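Local coordinates for alpha-tubulin N-acetyltransferase (Danio rerio, PDB 4H6U), which probably transfers the acetyl group of acetyl coenzyme A to a lysine side chain of alpha-tubulin, as a GNAT-fold acetyltransferase, at residues H75-K80 with L95-K100; L105-A110 with N173-V178; L117-F122 with M152-P157. The protein carries 1 engineered substitution. One frame throughout, in Å; residues are numbered along the deposited sequence.

How the contacts relate
Contacts 1 and 3 lie in the core of one mixed sheet, their centres 10 Å apart, and they meet along strands 90-99 and 117-124: the carbonyl of Gly98 faces the Cys118 amide, and Leu95 packs on the Phe122 ring. Contact 1 is an antiparallel hairpin pairing with Tyr77 and aliphatic neighbours on one face, Leu76 beside Lys96 on the other. Contact 3 is a parallel pairing whose strands part at the acetyl coenzyme A pocket. Contact 2 sits at the surface, with its centre 26 Å from that of contact 1. There, two loops are joined by a glutamine amide and a bridging water. Along the chain, contact 3 is nested inside the loop that contact 2 closes.

Contact 1: residues H75-K80 with L95-K100; sequences HLYLLK and LKVGYK. With K (potassium ion), chain D; PO4 (phosphate ion), chain E.
His75 and Val97 trade both of their backbone bonds, and Tyr77 and Leu95 do the same, so four N-H...O bonds stitch this antiparallel pair. The shortest runs from Tyr77 N to Leu95 O, 2.7 Å and nearly straight at 176°. Leu76 and Lys96 form the non-hydrogen-bonded pair between them; here Lys96 CA comes 3.3 Å from His75 O in a CA-H...O contact.

On the face of His75, Tyr77, Leu95 and Val97, the phenol ring meets the other strand with its edge. CE2 of Tyr77 lies 3.9 Å from CG2 of Val97, which sits in the ring plane, while CD2 is 3.4 Å from Leu95 O. With CG beside its own backbone N (chi1 -54°), the Tyr77 ring swings back along its strand over His75, and its OH stands 3.3 Å above the centre of the imidazole. That imidazole is fixed in turn by a hydrogen bond from its NE2 end to Ser20.

On the other face, Leu76 CD1 rests 3.9 Å from CB of Lys96. The lysine chain then runs out fully extended, and NZ donates at 2.6 Å to O3 of a phosphate probably taken up from the crystallisation liquor. Lys96 and His74 of the second subunit bind the same anion, so in this crystal it bridges the two chains.

Pro16 of the second subunit packs on Leu76 and Lys96. Helix 133-145 lies over the opposite face, with Met141 against Tyr77 and Leu95. Strand 18-23 continues the sheet beyond 75-81, and strand 117-124 continues it beyond 90-99.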
loop_
_atom_site.group_PDB
_atom_site.type_symbol
_atom_site.label_atom_id
_atom_site.label_comp_id
_atom_site.label_asym_id
_atom_site.label_seq_id
_atom_site.Cartn_x
_atom_site.Cartn_y
_atom_site.Cartn_z
ATOM N N HIS A 75 4.759 -2.411 4.569
ATOM C CA HIS A 75 4.869 -1.310 5.507
ATOM C C HIS A 75 5.345 -0.048 4.758
ATOM O O HIS A 75 6.382 -0.054 4.108
ATOM C CB HIS A 75 5.844 -1.683 6.641
ATOM C CG HIS A 75 5.645 -0.881 7.889
ATOM N ND1 HIS A 75 5.738 -1.436 9.152
ATOM C CD2 HIS A 75 5.361 0.435 8.075
ATOM C CE1 HIS A 75 5.496 -0.502 10.059
ATOM N NE2 HIS A 75 5.276 0.643 9.435
ATOM N N LEU A 76 4.537 1.004 4.812
ATOM C CA LEU A 76 4.868 2.257 4.177
ATOM C C LEU A 76 5.306 3.274 5.225
ATOM O O LEU A 76 4.550 3.550 6.175
ATOM C CB LEU A 76 3.653 2.782 3.435
ATOM C CG LEU A 76 3.849 4.108 2.703
ATOM C CD1 LEU A 76 4.982 4.030 1.678
ATOM C CD2 LEU A 76 2.529 4.471 2.019
ATOM N N TYR A 77 6.514 3.811 5.063
ATOM C CA TYR A 77 7.002 4.875 5.958
ATOM C C TYR A 77 7.024 6.227 5.245
ATOM O O TYR A 77 7.581 6.386 4.143
ATOM C CB TYR A 77 8.423 4.573 6.484
ATOM C CG TYR A 77 8.578 3.233 7.158
ATOM C CD1 TYR A 77 8.472 3.119 8.536
ATOM C CD2 TYR A 77 8.795 2.074 6.421
ATOM C CE1 TYR A 77 8.590 1.890 9.164
ATOM C CE2 TYR A 77 8.910 0.843 7.045
ATOM C CZ TYR A 77 8.801 0.754 8.410
ATOM O OH TYR A 77 8.926 -0.465 9.024
ATOM N N LEU A 78 6.444 7.205 5.926
ATOM C CA LEU A 78 6.423 8.580 5.442
ATOM C C LEU A 78 7.203 9.451 6.426
ATOM O O LEU A 78 7.015 9.358 7.648
ATOM C CB LEU A 78 4.994 9.100 5.333
ATOM C CG LEU A 78 3.984 8.253 4.534
ATOM C CD1 LEU A 78 2.670 8.980 4.460
ATOM C CD2 LEU A 78 4.481 7.967 3.147
ATOM N N LEU A 79 8.064 10.295 5.865
ATOM C CA LEU A 79 8.885 11.232 6.609
ATOM C C LEU A 79 8.275 12.619 6.488
ATOM O O LEU A 79 8.165 13.141 5.367
ATOM C CB LEU A 79 10.332 11.225 6.079
ATOM C CG LEU A 79 11.401 11.992 6.879
ATOM C CD1 LEU A 79 11.594 11.484 8.326
ATOM C CD2 LEU A 79 12.710 11.929 6.100
ATOM N N LYS A 80 7.868 13.176 7.636
ATOM C CA LYS A 80 7.181 14.484 7.744
ATOM C C LYS A 80 8.216 15.563 8.106
ATOM O O LYS A 80 8.921 15.445 9.123
ATOM C CB LYS A 80 6.032 14.412 8.819
ATOM C CG LYS A 80 5.106 15.690 9.055
ATOM C CD LYS A 80 3.614 15.394 9.582
ATOM C CE LYS A 80 3.474 14.820 11.016
ATOM N NZ LYS A 80 3.859 15.777 12.108
ATOM N N LEU A 95 9.064 5.332 1.933
ATOM C CA LEU A 95 9.797 4.105 1.813
ATOM C C LEU A 95 8.812 2.990 2.097
ATOM O O LEU A 95 8.155 2.951 3.152
ATOM C CB LEU A 95 10.951 4.079 2.811
ATOM C CG LEU A 95 11.737 2.804 3.028
ATOM C CD1 LEU A 95 12.436 2.477 1.720
ATOM C CD2 LEU A 95 12.779 2.957 4.192
ATOM N N LYS A 96 8.750 2.053 1.170
ATOM C CA LYS A 96 7.841 0.925 1.316
ATOM C C LYS A 96 8.623 -0.389 1.316
ATOM O O LYS A 96 9.474 -0.648 0.443
ATOM C CB LYS A 96 6.830 0.937 0.165
ATOM C CG LYS A 96 5.690 -0.090 0.272
ATOM C CD LYS A 96 4.826 0.024 -0.985
ATOM C CE LYS A 96 3.802 -1.031 -1.151
ATOM N NZ LYS A 96 2.966 -0.679 -2.341
ATOM N N VAL A 97 8.392 -1.187 2.347
ATOM C CA VAL A 97 9.014 -2.495 2.417
ATOM C C VAL A 97 7.979 -3.540 2.576
ATOM O O VAL A 97 6.836 -3.238 2.935
ATOM C CB VAL A 97 10.006 -2.629 3.586
ATOM C CG1 VAL A 97 11.164 -1.698 3.391
ATOM C CG2 VAL A 97 9.292 -2.376 4.899
ATOM N N GLY A 98 8.384 -4.776 2.309
ATOM C CA GLY A 98 7.499 -5.886 2.513
ATOM C C GLY A 98 8.235 -7.176 2.271
ATOM O O GLY A 98 9.214 -7.226 1.509
ATOM N N TYR A 99 7.719 -8.228 2.906
ATOM C CA TYR A 99 8.195 -9.599 2.696
ATOM C C TYR A 99 7.624 -10.142 1.396
ATOM O O TYR A 99 6.461 -9.938 1.080
ATOM C CB TYR A 99 7.831 -10.525 3.885
ATOM C CG TYR A 99 8.537 -10.142 5.171
ATOM C CD1 TYR A 99 9.879 -10.470 5.374
ATOM C CD2 TYR A 99 7.878 -9.441 6.164
ATOM C CE1 TYR A 99 10.536 -10.102 6.519
ATOM C CE2 TYR A 99 8.529 -9.064 7.325
ATOM C CZ TYR A 99 9.850 -9.397 7.506
ATOM O OH TYR A 99 10.475 -9.015 8.669
ATOM N N LYS A 100 8.475 -10.830 0.652
ATOM C CA LYS A 100 8.124 -11.403 -0.633
ATOM C C LYS A 100 8.799 -12.772 -0.752
ATOM O O LYS A 100 9.966 -12.928 -0.395
ATOM C CB LYS A 100 8.646 -10.501 -1.750
ATOM C CG LYS A 100 7.671 -10.131 -2.851
ATOM C CD LYS A 100 6.691 -9.040 -2.460
ATOM C CE LYS A 100 5.817 -8.764 -3.662
ATOM N NZ LYS A 100 4.721 -7.794 -3.424
HETATM K K K D . 3.032 14.666 14.278
HETATM P P PO4 E . 0.323 -2.780 -1.563
HETATM O O1 PO4 E . -0.536 -1.584 -1.897
HETATM O O2 PO4 E . -0.424 -4.078 -1.795
HETATM O O3 PO4 E . 1.530 -2.863 -2.467
HETATM O O4 PO4 E . 0.732 -2.605 -0.111
#

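Contact 2: residues L105-A110 with N173-V178; sequences LDQRGA and NSVPQV
Leu105 is held at both backbone polar atoms by the side-chain amide of Gln177. Its N donates to OE1 at 2.8 Å and 176°, and its O accepts from NE2 at 2.7 Å. Both bonds lie in the carbonyl planes and use lone pairs, so the amide plays the part that a neighbouring strand would play. Gln177 can present it this way because its chain bends at chi2 (-62°). NE2 also reaches back to Val175 O at 3.0 Å, above that carbonyl plane, so the nitrogen bonds two carbonyls and the amide is fixed in its flip. CB of Leu105 passes alongside the same amide.

At Asp106 the backbone carbonyl takes over. A water 2.7 Å from Asp106 O donates to it and to Pro176 O, linking the two loops, while CG1 of Val175 comes within 3.5 Å of the carbonyl oxygen. The Asp106 carboxylate turns away from 173-178 into its own loop: OD1 accepts from Arg108 N and Ala110 N, which approach from opposite faces of its plane.

Gln107 adds an apolar touch, its CG 4.0 Å from CG2 of Val175. Beside them, Phe188 packs on Asp106, Gln107 and Val175.

Gly109 closes the turn with a positive phi of 83°. Its N bonds to Asp106 O, and Asp106 N bonds to Ala110 O at 2.9 Å. The Asp106 side chain makes an Asx turn inside this loop, and the whole is a type I turn with a G1 bulge, the classic tip of a 3:5 beta hairpin, here joining strands 102-105 and 111-114.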
loop_
_atom_site.group_PDB
_atom_site.type_symbol
_atom_site.label_atom_id
_atom_site.label_comp_id
_atom_site.label_asym_id
_atom_site.label_seq_id
_atom_site.Cartn_x
_atom_site.Cartn_y
_atom_site.Cartn_z
ATOM N N LEU A 105 18.989 -17.023 -7.025
ATOM C CA LEU A 105 20.214 -17.745 -7.309
ATOM C C LEU A 105 21.274 -17.316 -6.311
ATOM O O LEU A 105 21.345 -16.150 -5.956
ATOM C CB LEU A 105 20.692 -17.441 -8.735
ATOM C CG LEU A 105 19.689 -17.768 -9.844
ATOM C CD1 LEU A 105 20.295 -17.454 -11.192
ATOM C CD2 LEU A 105 19.258 -19.237 -9.762
ATOM N N ASP A 106 22.090 -18.238 -5.828
ATOM C CA ASP A 106 23.152 -17.819 -4.926
ATOM C C ASP A 106 24.467 -17.542 -5.662
ATOM O O ASP A 106 24.459 -17.321 -6.854
ATOM C CB ASP A 106 23.336 -18.814 -3.800
ATOM C CG ASP A 106 23.867 -20.124 -4.263
ATOM O OD1 ASP A 106 24.619 -20.179 -5.257
ATOM O OD2 ASP A 106 23.585 -21.112 -3.566
ATOM N N GLN A 107 25.582 -17.464 -4.946
ATOM C CA GLN A 107 26.839 -17.074 -5.570
ATOM C C GLN A 107 27.358 -18.101 -6.549
ATOM O O GLN A 107 28.124 -17.746 -7.425
ATOM C CB GLN A 107 27.901 -16.820 -4.505
ATOM C CG GLN A 107 27.551 -15.607 -3.648
ATOM C CD GLN A 107 27.873 -15.762 -2.186
ATOM O OE1 GLN A 107 27.463 -16.723 -1.537
ATOM N NE2 GLN A 107 28.608 -14.795 -1.650
ATOM N N ARG A 108 26.997 -19.369 -6.378
ATOM C CA ARG A 108 27.460 -20.428 -7.282
ATOM C C ARG A 108 26.335 -20.822 -8.240
ATOM O O ARG A 108 26.456 -21.788 -8.978
ATOM C CB ARG A 108 27.943 -21.645 -6.494
ATOM N N GLY A 109 25.243 -20.063 -8.222
ATOM C CA GLY A 109 24.133 -20.311 -9.121
ATOM C C GLY A 109 23.149 -21.379 -8.680
ATOM O O GLY A 109 22.224 -21.697 -9.422
ATOM N N ALA A 110 23.310 -21.914 -7.471
ATOM C CA ALA A 110 22.330 -22.857 -6.962
ATOM C C ALA A 110 21.027 -22.093 -6.762
ATOM O O ALA A 110 21.006 -20.900 -6.390
ATOM C CB ALA A 110 22.791 -23.468 -5.664
ATOM N N ASN A 173 28.798 -5.537 -3.962
ATOM C CA ASN A 173 28.852 -6.803 -4.637
ATOM C C ASN A 173 27.507 -7.447 -4.768
ATOM O O ASN A 173 26.981 -8.010 -3.819
ATOM C CB ASN A 173 29.786 -7.717 -3.883
ATOM C CG ASN A 173 31.188 -7.178 -3.848
ATOM O OD1 ASN A 173 31.733 -6.731 -4.863
ATOM N ND2 ASN A 173 31.776 -7.187 -2.663
ATOM N N SER A 174 26.998 -7.417 -5.988
ATOM C CA SER A 174 25.688 -7.970 -6.284
ATOM C C SER A 174 25.855 -9.419 -6.699
ATOM O O SER A 174 26.842 -9.798 -7.309
ATOM C CB SER A 174 25.010 -7.165 -7.407
ATOM O OG SER A 174 23.775 -7.756 -7.750
ATOM N N VAL A 175 24.869 -10.220 -6.347
ATOM C CA VAL A 175 24.811 -11.589 -6.777
ATOM C C VAL A 175 23.758 -11.655 -7.847
ATOM O O VAL A 175 22.566 -11.506 -7.567
ATOM C CB VAL A 175 24.454 -12.507 -5.647
ATOM C CG1 VAL A 175 24.460 -13.939 -6.129
ATOM C CG2 VAL A 175 25.434 -12.313 -4.482
ATOM N N PRO A 176 24.201 -11.858 -9.091
ATOM C CA PRO A 176 23.324 -11.753 -10.262
ATOM C C PRO A 176 22.100 -12.606 -10.121
ATOM O O PRO A 176 22.176 -13.725 -9.637
ATOM C CB PRO A 176 24.192 -12.256 -11.411
ATOM C CG PRO A 176 25.589 -12.077 -10.943
ATOM C CD PRO A 176 25.564 -12.274 -9.456
ATOM N N GLN A 177 20.972 -12.025 -10.486
ATOM C CA GLN A 177 19.681 -12.689 -10.462
ATOM C C GLN A 177 19.032 -12.578 -11.816
ATOM O O GLN A 177 19.490 -11.826 -12.662
ATOM C CB GLN A 177 18.777 -12.027 -9.428
ATOM C CG GLN A 177 19.347 -12.031 -8.064
ATOM C CD GLN A 177 19.556 -13.433 -7.557
ATOM O OE1 GLN A 177 18.732 -14.314 -7.804
ATOM N NE2 GLN A 177 20.628 -13.642 -6.797
ATOM N N VAL A 178 17.955 -13.317 -12.030
ATOM C CA VAL A 178 17.204 -13.179 -13.277
ATOM C C VAL A 178 15.773 -12.739 -13.006
ATOM O O VAL A 178 14.981 -12.614 -13.920
ATOM C CB VAL A 178 17.175 -14.489 -14.087
ATOM C CG1 VAL A 178 18.577 -14.840 -14.551
ATOM C CG2 VAL A 178 16.532 -15.627 -13.249
HETATM O O HOH W 1 23.929 -16.001 -9.158
#

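Contact 3: residues L117-F122 with M152-P157; sequences LCVLAF and MAYDRP. Engineered in segment 117-122: Ala121 (natural residue Asp). With ACO (acetyl coenzyme *a), chain C.
Leu117, Val119, Ala153 and Asp155 knit two parallel strands, whose axes diverge by 23°, through three backbone bonds: Ala153 N to Leu117 O, Val119 N to Ala153 O at 2.9 Å, and Asp155 N to Val119 O.

Val119 is the hub on the face it shares with Tyr154. Its CG2 methyl touches SD of Met152 at 3.4 Å and, on the same side, CE1 of Tyr154 at 3.5 Å. Met152 holds CG between its backbone N and carbonyl carbon (chi1 68°) and its chain bends at chi3, which carries its CE alongside CD2 of Leu117. Helix 133-145, the crossover between the two strands, lies over this group, with Met141 and Leu142 on Met152 and Phe138 on Tyr154. The Tyr154 hydroxyl bonds to the Pro149 carbonyl. On the opposite face, SG of Cys118 rests 3.8 Å from CB of Ala153, and Phe181 of the next strand packs on both.

Beyond Val119 the pairing ends. Leu120 and Ala121 both face Lys96 in a classic beta bulge, and CD2 of Leu120 lies 3.8 Å from OD2 of Asp155, the two side chains running across each other. Ala121, an engineered replacement of the natural aspartate, brings its CA to 3.1 Å from the acetyl oxygen of acetyl coenzyme A. From the other strand, Asp155 O lies 3.3 Å from the acetyl CH3. The CEP methyl of the cofactor sits over the centre of the Phe122 ring, 3.5 Å above its plane.

Apolar side chains thus pack the paired end, while beyond Val119 backbone atoms of both strands, Ala121 CA and Asp155 O, line the acetyl group. This is the splayed strand pair by which GNAT enzymes hold their acyl donor.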
loop_
_atom_site.group_PDB
_atom_site.type_symbol
_atom_site.label_atom_id
_atom_site.label_comp_id
_atom_site.label_asym_id
_atom_site.label_seq_id
_atom_site.Cartn_x
_atom_site.Cartn_y
_atom_site.Cartn_z
ATOM N N LEU A 117 12.911 -9.483 3.610
ATOM C CA LEU A 117 12.270 -8.193 3.550
ATOM C C LEU A 117 12.774 -7.464 2.311
ATOM O O LEU A 117 13.975 -7.467 2.044
ATOM C CB LEU A 117 12.609 -7.375 4.803
ATOM C CG LEU A 117 11.787 -6.100 4.936
ATOM C CD1 LEU A 117 10.370 -6.497 5.291
ATOM C CD2 LEU A 117 12.366 -5.198 5.998
ATOM N N CYS A 118 11.869 -6.893 1.526
ATOM C CA CYS A 118 12.282 -6.223 0.292
ATOM C C CYS A 118 11.944 -4.768 0.347
ATOM O O CYS A 118 10.920 -4.372 0.917
ATOM C CB CYS A 118 11.570 -6.821 -0.915
ATOM S SG CYS A 118 11.793 -8.551 -1.096
ATOM N N VAL A 119 12.772 -3.973 -0.307
ATOM C CA VAL A 119 12.399 -2.594 -0.576
ATOM C C VAL A 119 11.618 -2.563 -1.874
ATOM O O VAL A 119 12.089 -3.087 -2.881
ATOM C CB VAL A 119 13.605 -1.649 -0.676
ATOM C CG1 VAL A 119 13.116 -0.225 -0.981
ATOM C CG2 VAL A 119 14.408 -1.700 0.600
ATOM N N LEU A 120 10.408 -2.011 -1.820
ATOM C CA LEU A 120 9.482 -1.971 -2.964
ATOM C C LEU A 120 9.369 -0.578 -3.588
ATOM O O LEU A 120 9.064 -0.446 -4.761
ATOM C CB LEU A 120 8.103 -2.488 -2.520
ATOM C CG LEU A 120 8.157 -3.897 -1.900
ATOM C CD1 LEU A 120 6.856 -4.361 -1.286
ATOM C CD2 LEU A 120 8.598 -4.873 -2.932
ATOM N N ALA A 121 9.506 0.469 -2.779
ATOM C CA ALA A 121 9.439 1.842 -3.295
ATOM C C ALA A 121 10.191 2.761 -2.353
ATOM O O ALA A 121 10.151 2.584 -1.123
ATOM C CB ALA A 121 7.996 2.297 -3.452
ATOM N N PHE A 122 10.897 3.717 -2.935
ATOM C CA PHE A 122 11.745 4.626 -2.177
ATOM C C PHE A 122 11.861 5.954 -2.961
ATOM O O PHE A 122 12.236 5.953 -4.129
ATOM C CB PHE A 122 13.116 4.000 -1.976
ATOM C CG PHE A 122 13.932 4.662 -0.908
ATOM C CD1 PHE A 122 13.338 5.459 0.063
ATOM C CD2 PHE A 122 15.294 4.491 -0.873
ATOM C CE1 PHE A 122 14.094 6.063 1.044
ATOM C CE2 PHE A 122 16.062 5.104 0.095
ATOM C CZ PHE A 122 15.457 5.874 1.066
ATOM N N MET A 152 18.391 -7.842 3.032
ATOM C CA MET A 152 17.167 -7.610 2.287
ATOM C C MET A 152 17.395 -7.672 0.787
ATOM O O MET A 152 18.522 -7.671 0.324
ATOM C CB MET A 152 16.557 -6.273 2.661
ATOM C CG MET A 152 17.337 -5.114 2.231
ATOM S SD MET A 152 16.373 -3.622 2.564
ATOM C CE MET A 152 15.892 -3.917 4.222
ATOM N N ALA A 153 16.300 -7.775 0.051
ATOM C CA ALA A 153 16.308 -7.724 -1.403
ATOM C C ALA A 153 15.723 -6.394 -1.918
ATOM O O ALA A 153 14.933 -5.740 -1.238
ATOM C CB ALA A 153 15.497 -8.884 -1.960
ATOM N N TYR A 154 16.159 -5.980 -3.101
ATOM C CA TYR A 154 15.743 -4.701 -3.635
ATOM C C TYR A 154 15.061 -4.891 -4.987
ATOM O O TYR A 154 15.638 -5.417 -5.939
ATOM C CB TYR A 154 16.951 -3.770 -3.738
ATOM C CG TYR A 154 17.585 -3.531 -2.385
ATOM C CD1 TYR A 154 17.185 -2.464 -1.581
ATOM C CD2 TYR A 154 18.547 -4.409 -1.877
ATOM C CE1 TYR A 154 17.769 -2.252 -0.323
ATOM C CE2 TYR A 154 19.123 -4.212 -0.628
ATOM C CZ TYR A 154 18.718 -3.138 0.155
ATOM O OH TYR A 154 19.309 -2.956 1.389
ATOM N N ASP A 155 13.798 -4.490 -5.056
ATOM C CA ASP A 155 13.004 -4.716 -6.252
ATOM C C ASP A 155 13.241 -3.610 -7.305
ATOM O O ASP A 155 12.821 -2.468 -7.129
ATOM C CB ASP A 155 11.559 -4.732 -5.835
ATOM C CG ASP A 155 10.631 -5.131 -6.933
ATOM O OD1 ASP A 155 11.014 -5.213 -8.113
ATOM O OD2 ASP A 155 9.479 -5.392 -6.578
ATOM N N ARG A 156 13.893 -3.954 -8.418
ATOM C CA ARG A 156 14.073 -3.004 -9.512
ATOM C C ARG A 156 14.523 -1.605 -9.059
ATOM O O ARG A 156 13.907 -0.595 -9.392
ATOM C CB ARG A 156 12.799 -2.902 -10.366
ATOM C CG ARG A 156 12.356 -4.242 -10.983
ATOM C CD ARG A 156 11.105 -4.086 -11.837
ATOM N NE ARG A 156 9.921 -3.752 -11.054
ATOM C CZ ARG A 156 8.952 -4.605 -10.721
ATOM N NH1 ARG A 156 9.019 -5.888 -11.081
ATOM N NH2 ARG A 156 7.909 -4.168 -10.013
ATOM N N PRO A 157 15.639 -1.528 -8.344
ATOM C CA PRO A 157 16.051 -0.238 -7.769
ATOM C C PRO A 157 16.535 0.718 -8.851
ATOM O O PRO A 157 17.247 0.301 -9.774
ATOM C CB PRO A 157 17.192 -0.619 -6.820
ATOM C CG PRO A 157 17.736 -1.919 -7.371
ATOM C CD PRO A 157 16.496 -2.634 -7.901
HETATM N N1A ACO C . 22.552 11.077 -8.445
HETATM C C2A ACO C . 23.278 10.074 -7.836
HETATM N N3A ACO C . 23.147 9.634 -6.601
HETATM C C4A ACO C . 22.191 10.307 -5.828
HETATM C C5A ACO C . 21.402 11.370 -6.312
HETATM C C6A ACO C . 21.625 11.732 -7.687
HETATM N N6A ACO C . 20.956 12.721 -8.330
HETATM N N7A ACO C . 20.545 11.808 -5.259
HETATM C C8A ACO C . 20.855 11.025 -4.161
HETATM N N9A ACO C . 21.871 10.111 -4.506
HETATM C C1B ACO C . 22.549 9.086 -3.750
HETATM C C2B ACO C . 24.060 9.261 -3.730
HETATM O O2B ACO C . 24.718 8.084 -3.351
HETATM C C3B ACO C . 24.133 10.286 -2.518
HETATM O O3B ACO C . 25.304 10.337 -1.948
HETATM P P3B ACO C . 26.375 11.694 -2.574
HETATM O O7A ACO C . 27.510 11.413 -1.637
HETATM O O8A ACO C . 26.529 11.226 -4.001
HETATM O O9A ACO C . 25.542 12.915 -2.350
HETATM C C4B ACO C . 23.102 9.724 -1.580
HETATM O O4B ACO C . 22.081 9.101 -2.421
HETATM C C5B ACO C . 22.554 10.855 -0.709
HETATM O O5B ACO C . 22.088 10.432 0.517
HETATM P P1A ACO C . 20.607 11.012 1.013
HETATM O O1A ACO C . 20.418 10.391 2.350
HETATM O O2A ACO C . 20.519 12.505 0.768
HETATM O O3A ACO C . 19.535 10.264 -0.016
HETATM P P2A ACO C . 18.289 10.999 -0.616
HETATM O O4A ACO C . 17.359 11.564 0.402
HETATM O O5A ACO C . 18.525 11.727 -1.893
HETATM O O6A ACO C . 17.261 9.563 -1.101
HETATM C CBP ACO C . 16.731 8.257 -2.997
HETATM C CCP ACO C . 17.773 8.596 -1.937
HETATM C CDP ACO C . 17.239 7.203 -3.993
HETATM C CEP ACO C . 15.410 7.780 -2.318
HETATM C CAP ACO C . 16.431 9.605 -3.728
HETATM O OAP ACO C . 17.542 10.172 -4.393
HETATM C C9P ACO C . 15.136 9.550 -4.591
HETATM O O9P ACO C . 14.071 9.590 -4.023
HETATM N N8P ACO C . 14.944 9.404 -5.925
HETATM C C7P ACO C . 15.821 9.290 -6.988
HETATM C C6P ACO C . 15.094 8.665 -8.280
HETATM C C5P ACO C . 14.048 7.503 -8.057
HETATM O O5P ACO C . 13.070 7.358 -8.809
HETATM N N4P ACO C . 14.243 6.591 -6.966
HETATM C C3P ACO C . 13.359 5.396 -6.618
HETATM C C2P ACO C . 14.023 4.104 -5.975
HETATM S S1P ACO C . 13.832 2.340 -6.795
HETATM C C ACO C . 12.698 1.435 -5.736
HETATM O O ACO C . 11.983 2.075 -5.059
HETATM C CH3 ACO C . 13.179 0.113 -5.182
#